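Local coordinates for protein polynucleotide 5'-triphosphatase (Acanthamoeba polyphaga mimivirus, PDB 3BGY) that removes the terminal phosphate from triphosphate-ended RNA, the first step of mRNA capping, as the tunnel triphosphatase domain of a viral capping enzyme, at residues 80-93 / 116-130. Numbering follows the deposited sequence.
Sequences DKNVYRVSLFNQEQ and LDPSDDIEIVYKNRG. With ACT (acetate ion), chain D.
The side chain of Arg-85 runs alongside Val-125, with Val-125 CG2 set obliquely to the guanidinium, 3.5 Å from Arg-85 NE, while the bent side chain of Lys-127 passes over one guanidinium face. Strands 83-88 and 122-128 are antiparallel neighbours in the closed barrel of a tunnel triphosphatase, running 166° apart. Three pairs, Val-83 with Lys-127, Arg-85 with Val-125 and Ser-87 with Glu-123, each exchange two backbone hydrogen bonds, and Phe-89 N to Asp-121 O continues the ladder beyond strand 83-88. The side chains of the three bridge pairs lie on one face; Arg-85 also makes long, weak ion pairs there with Asp-73 and Glu-149 of the flanking strands, and Asp-73 hydrogen-bonds Ser-87 OG. This charged face is consistent with the tunnel interior of the family.

The opposite face is largely apolar. Val-86 CG1 packs 3.8 Å from Ile-122 CG2, and Leu-116 CD1 also packs on Val-86 CG1; helix 106-115 covers this side through Ile-113 and Val-114. Tyr-84, its CG anti to the backbone N (chi1 -173°), sends its ring obliquely past Ile-124, with Ile-124 CG2 3.5 Å from Tyr-84 CZ.

Near the start of helix 91-101, Asn-90 OD1 accepts from Gln-93 N as an N-cap, and a water gathers Asn-90 N, Gln-93 OE1 and Asp-121 O. Gln-93 itself reaches back over Ile-122, NE2 lying 3.5 Å from Ile-122 CD1.

Where the chain turns a corner at Arg-129 and Gly-130, Val-83 CG2 sits over the centre of one face of the Arg-129 guanidinium, 3.8 Å from its plane. Arg-129 N makes a weak hydrogen bond to Asn-82 OD1, and Asn-128 OD1 forms an Asx turn with Gly-130 N. Close by, Tyr-126 OH donates to OXT of an acetate, probably from the crystallisation liquor, at 2.6 Å in the ring plane.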
# COMPACT_ATOMS: atom_id res chain seq x y z
N ASP A 80 7.92 6.60 17.49
CA ASP A 80 7.41 7.85 16.92
C ASP A 80 6.28 7.61 15.91
O ASP A 80 5.79 8.56 15.29
CB ASP A 80 8.55 8.71 16.31
CG ASP A 80 9.20 8.08 15.05
OD1 ASP A 80 8.89 6.92 14.68
OD2 ASP A 80 10.04 8.78 14.42
N LYS A 81 5.91 6.32 15.74
CA LYS A 81 4.82 5.85 14.85
C LYS A 81 5.20 5.74 13.38
O LYS A 81 4.38 5.34 12.54
CB LYS A 81 3.52 6.66 15.02
CG LYS A 81 2.95 6.66 16.45
CD LYS A 81 1.82 7.68 16.58
CE LYS A 81 1.32 7.79 18.02
NZ LYS A 81 2.36 8.30 18.98
N ASN A 82 6.46 6.05 13.07
CA ASN A 82 6.93 5.92 11.70
C ASN A 82 7.32 4.48 11.44
O ASN A 82 7.49 3.69 12.38
CB ASN A 82 8.02 6.94 11.39
CG ASN A 82 7.51 8.35 11.49
OD1 ASN A 82 6.38 8.63 11.06
ND2 ASN A 82 8.28 9.22 12.12
N VAL A 83 7.45 4.13 10.17
CA VAL A 83 7.62 2.73 9.82
C VAL A 83 8.73 2.47 8.83
O VAL A 83 8.88 3.21 7.89
CB VAL A 83 6.26 2.20 9.18
CG1 VAL A 83 6.38 0.77 8.65
CG2 VAL A 83 5.13 2.27 10.21
N TYR A 84 9.45 1.37 9.04
CA TYR A 84 10.52 0.93 8.11
C TYR A 84 9.94 -0.40 7.61
O TYR A 84 9.77 -1.34 8.40
CB TYR A 84 11.85 0.69 8.86
CG TYR A 84 13.02 0.39 7.91
CD1 TYR A 84 13.78 1.42 7.35
CD2 TYR A 84 13.37 -0.94 7.63
CE1 TYR A 84 14.91 1.12 6.51
CE2 TYR A 84 14.48 -1.25 6.80
CZ TYR A 84 15.23 -0.22 6.26
OH TYR A 84 16.32 -0.52 5.48
N ARG A 85 9.56 -0.44 6.34
CA ARG A 85 8.93 -1.64 5.78
C ARG A 85 9.70 -2.32 4.65
O ARG A 85 10.11 -1.67 3.71
CB ARG A 85 7.52 -1.28 5.27
CG ARG A 85 6.69 -2.47 4.71
CD ARG A 85 5.41 -1.97 4.08
NE ARG A 85 5.67 -1.20 2.87
CZ ARG A 85 4.73 -0.58 2.15
NH1 ARG A 85 3.45 -0.64 2.51
NH2 ARG A 85 5.06 0.10 1.07
N VAL A 86 9.87 -3.63 4.78
CA VAL A 86 10.52 -4.42 3.75
C VAL A 86 9.47 -5.33 3.10
O VAL A 86 8.70 -6.00 3.80
CB VAL A 86 11.66 -5.28 4.34
CG1 VAL A 86 12.14 -6.30 3.34
CG2 VAL A 86 12.80 -4.38 4.77
N SER A 87 9.41 -5.34 1.76
CA SER A 87 8.50 -6.23 1.04
C SER A 87 9.35 -7.29 0.35
O SER A 87 10.21 -6.94 -0.45
CB SER A 87 7.70 -5.45 -0.01
OG SER A 87 7.04 -4.35 0.58
N LEU A 88 9.09 -8.55 0.65
CA LEU A 88 9.82 -9.69 0.05
C LEU A 88 8.96 -10.29 -1.04
O LEU A 88 7.89 -10.84 -0.76
CB LEU A 88 10.12 -10.73 1.12
CG LEU A 88 11.00 -10.28 2.29
CD1 LEU A 88 11.20 -11.45 3.26
CD2 LEU A 88 12.36 -9.79 1.77
N PHE A 89 9.46 -10.23 -2.29
CA PHE A 89 8.72 -10.74 -3.45
C PHE A 89 9.16 -12.12 -3.92
O PHE A 89 8.45 -12.78 -4.68
CB PHE A 89 8.81 -9.75 -4.62
CG PHE A 89 8.02 -8.49 -4.41
CD1 PHE A 89 8.59 -7.39 -3.74
CD2 PHE A 89 6.70 -8.37 -4.91
CE1 PHE A 89 7.87 -6.19 -3.56
CE2 PHE A 89 5.97 -7.16 -4.73
CZ PHE A 89 6.56 -6.07 -4.06
N ASN A 90 10.34 -12.55 -3.51
CA ASN A 90 10.82 -13.87 -3.93
C ASN A 90 10.20 -14.94 -3.01
O ASN A 90 10.44 -14.94 -1.82
CB ASN A 90 12.35 -13.87 -3.88
CG ASN A 90 12.94 -15.20 -4.29
OD1 ASN A 90 13.04 -16.11 -3.48
ND2 ASN A 90 13.28 -15.34 -5.57
N GLN A 91 9.42 -15.86 -3.59
CA GLN A 91 8.73 -16.91 -2.82
C GLN A 91 9.61 -17.84 -2.00
O GLN A 91 9.25 -18.20 -0.88
CB GLN A 91 7.75 -17.69 -3.70
CG GLN A 91 6.83 -16.83 -4.59
CD GLN A 91 5.98 -15.84 -3.80
OE1 GLN A 91 5.16 -16.23 -2.97
NE2 GLN A 91 6.21 -14.54 -4.04
N GLU A 92 10.80 -18.16 -2.52
CA GLU A 92 11.74 -19.02 -1.81
C GLU A 92 12.30 -18.26 -0.59
O GLU A 92 12.38 -18.83 0.50
CB GLU A 92 12.88 -19.44 -2.76
CG GLU A 92 13.85 -20.47 -2.17
CD GLU A 92 14.82 -21.07 -3.18
OE1 GLU A 92 14.87 -20.61 -4.35
OE2 GLU A 92 15.55 -22.00 -2.80
N GLN A 93 12.53 -16.95 -0.75
CA GLN A 93 13.05 -16.08 0.32
C GLN A 93 12.00 -15.89 1.43
O GLN A 93 12.36 -15.85 2.62
CB GLN A 93 13.49 -14.73 -0.26
CG GLN A 93 14.11 -13.78 0.77
CD GLN A 93 14.94 -12.67 0.17
OE1 GLN A 93 14.73 -12.26 -0.98
NE2 GLN A 93 15.91 -12.19 0.94
N LEU A 116 19.05 -5.80 5.44
CA LEU A 116 18.76 -6.09 4.05
C LEU A 116 19.03 -4.95 3.10
O LEU A 116 18.76 -3.79 3.39
CB LEU A 116 17.31 -6.58 3.86
CG LEU A 116 16.91 -7.95 4.42
CD1 LEU A 116 15.42 -8.20 4.18
CD2 LEU A 116 17.73 -9.05 3.74
N ASP A 117 19.64 -5.31 1.97
CA ASP A 117 19.94 -4.39 0.90
C ASP A 117 18.78 -4.50 -0.09
O ASP A 117 18.26 -5.60 -0.31
CB ASP A 117 21.24 -4.78 0.19
CG ASP A 117 22.48 -4.42 0.99
OD1 ASP A 117 22.49 -3.36 1.66
OD2 ASP A 117 23.46 -5.19 0.92
N PRO A 118 18.33 -3.36 -0.66
CA PRO A 118 17.22 -3.37 -1.62
C PRO A 118 17.66 -3.95 -2.97
O PRO A 118 18.84 -3.89 -3.32
CB PRO A 118 16.87 -1.89 -1.74
CG PRO A 118 18.19 -1.21 -1.44
CD PRO A 118 18.73 -1.98 -0.32
N SER A 119 16.71 -4.58 -3.65
CA SER A 119 16.93 -5.19 -4.96
C SER A 119 15.55 -5.23 -5.60
O SER A 119 14.56 -4.78 -4.99
CB SER A 119 17.49 -6.61 -4.80
OG SER A 119 16.54 -7.44 -4.17
N ASP A 120 15.46 -5.79 -6.80
CA ASP A 120 14.16 -5.89 -7.48
C ASP A 120 13.14 -6.75 -6.73
O ASP A 120 11.93 -6.48 -6.81
CB ASP A 120 14.33 -6.43 -8.90
CG ASP A 120 13.20 -6.00 -9.80
OD1 ASP A 120 13.04 -4.77 -9.97
OD2 ASP A 120 12.48 -6.87 -10.33
N ASP A 121 13.63 -7.75 -5.99
CA ASP A 121 12.77 -8.65 -5.23
C ASP A 121 12.61 -8.25 -3.75
O ASP A 121 11.92 -8.96 -3.01
CB ASP A 121 13.31 -10.09 -5.28
CG ASP A 121 13.06 -10.80 -6.60
OD1 ASP A 121 12.09 -10.47 -7.32
OD2 ASP A 121 13.83 -11.73 -6.91
N ILE A 122 13.31 -7.19 -3.32
CA ILE A 122 13.25 -6.69 -1.94
C ILE A 122 13.05 -5.18 -1.99
O ILE A 122 13.98 -4.40 -2.24
CB ILE A 122 14.56 -7.03 -1.12
CG1 ILE A 122 14.81 -8.56 -1.11
CG2 ILE A 122 14.46 -6.46 0.31
CD1 ILE A 122 16.13 -8.99 -0.44
N GLU A 123 11.82 -4.75 -1.73
CA GLU A 123 11.50 -3.32 -1.75
C GLU A 123 11.51 -2.81 -0.32
O GLU A 123 10.99 -3.46 0.58
CB GLU A 123 10.15 -3.06 -2.41
CG GLU A 123 10.19 -3.27 -3.93
CD GLU A 123 8.86 -3.01 -4.62
OE1 GLU A 123 7.86 -2.65 -3.95
OE2 GLU A 123 8.81 -3.21 -5.85
N ILE A 124 12.16 -1.67 -0.13
CA ILE A 124 12.32 -1.08 1.20
C ILE A 124 11.87 0.36 1.19
O ILE A 124 12.24 1.13 0.30
CB ILE A 124 13.81 -1.14 1.65
CG1 ILE A 124 14.33 -2.58 1.58
CG2 ILE A 124 13.96 -0.60 3.05
CD1 ILE A 124 15.76 -2.77 2.06
N VAL A 125 11.04 0.72 2.18
CA VAL A 125 10.54 2.07 2.29
C VAL A 125 10.50 2.54 3.73
O VAL A 125 10.34 1.75 4.67
CB VAL A 125 9.06 2.25 1.71
CG1 VAL A 125 9.00 2.03 0.20
CG2 VAL A 125 8.05 1.35 2.44
N TYR A 126 10.68 3.84 3.90
CA TYR A 126 10.56 4.47 5.20
C TYR A 126 9.29 5.32 5.05
O TYR A 126 9.21 6.20 4.20
CB TYR A 126 11.79 5.30 5.55
CG TYR A 126 11.60 6.10 6.83
CD1 TYR A 126 11.71 5.48 8.09
CD2 TYR A 126 11.27 7.47 6.76
CE1 TYR A 126 11.48 6.23 9.28
CE2 TYR A 126 11.04 8.21 7.93
CZ TYR A 126 11.15 7.58 9.18
OH TYR A 126 10.92 8.33 10.30
N LYS A 127 8.32 5.05 5.92
CA LYS A 127 7.03 5.71 5.86
C LYS A 127 6.91 6.71 6.98
O LYS A 127 6.94 6.33 8.15
CB LYS A 127 5.92 4.67 5.98
CG LYS A 127 5.84 3.68 4.84
CD LYS A 127 4.81 2.56 5.13
CE LYS A 127 3.40 2.90 4.64
NZ LYS A 127 2.84 4.19 5.15
N ASN A 128 6.82 7.99 6.63
CA ASN A 128 6.68 9.05 7.63
C ASN A 128 5.18 9.22 7.81
O ASN A 128 4.52 9.92 7.03
CB ASN A 128 7.35 10.37 7.17
CG ASN A 128 7.23 11.49 8.20
OD1 ASN A 128 6.41 11.44 9.13
ND2 ASN A 128 8.00 12.55 8.00
N ARG A 129 4.65 8.55 8.82
CA ARG A 129 3.22 8.59 9.09
C ARG A 129 2.71 9.91 9.66
O ARG A 129 1.50 10.13 9.69
CB ARG A 129 2.83 7.40 9.96
CG ARG A 129 2.99 6.07 9.22
CD ARG A 129 2.04 5.00 9.73
NE ARG A 129 1.93 3.88 8.80
CZ ARG A 129 1.41 2.69 9.09
NH1 ARG A 129 0.94 2.43 10.31
NH2 ARG A 129 1.40 1.73 8.17
N GLY A 130 3.62 10.81 10.00
CA GLY A 130 3.24 12.10 10.56
C GLY A 130 3.09 13.25 9.59
O GLY A 130 2.50 14.27 9.96
C ACT D . 12.29 6.65 13.20
O ACT D . 12.94 6.88 14.38
OXT ACT D . 11.55 7.46 12.71
CH3 ACT D . 12.51 5.38 12.49
O HOH W 1 2.17 3.89 12.81
O HOH W 2 7.11 12.36 11.49
O HOH W 3 16.96 -2.84 5.09
O HOH W 4 12.35 -11.36 -1.73
O HOH W 5 12.09 -13.84 -7.82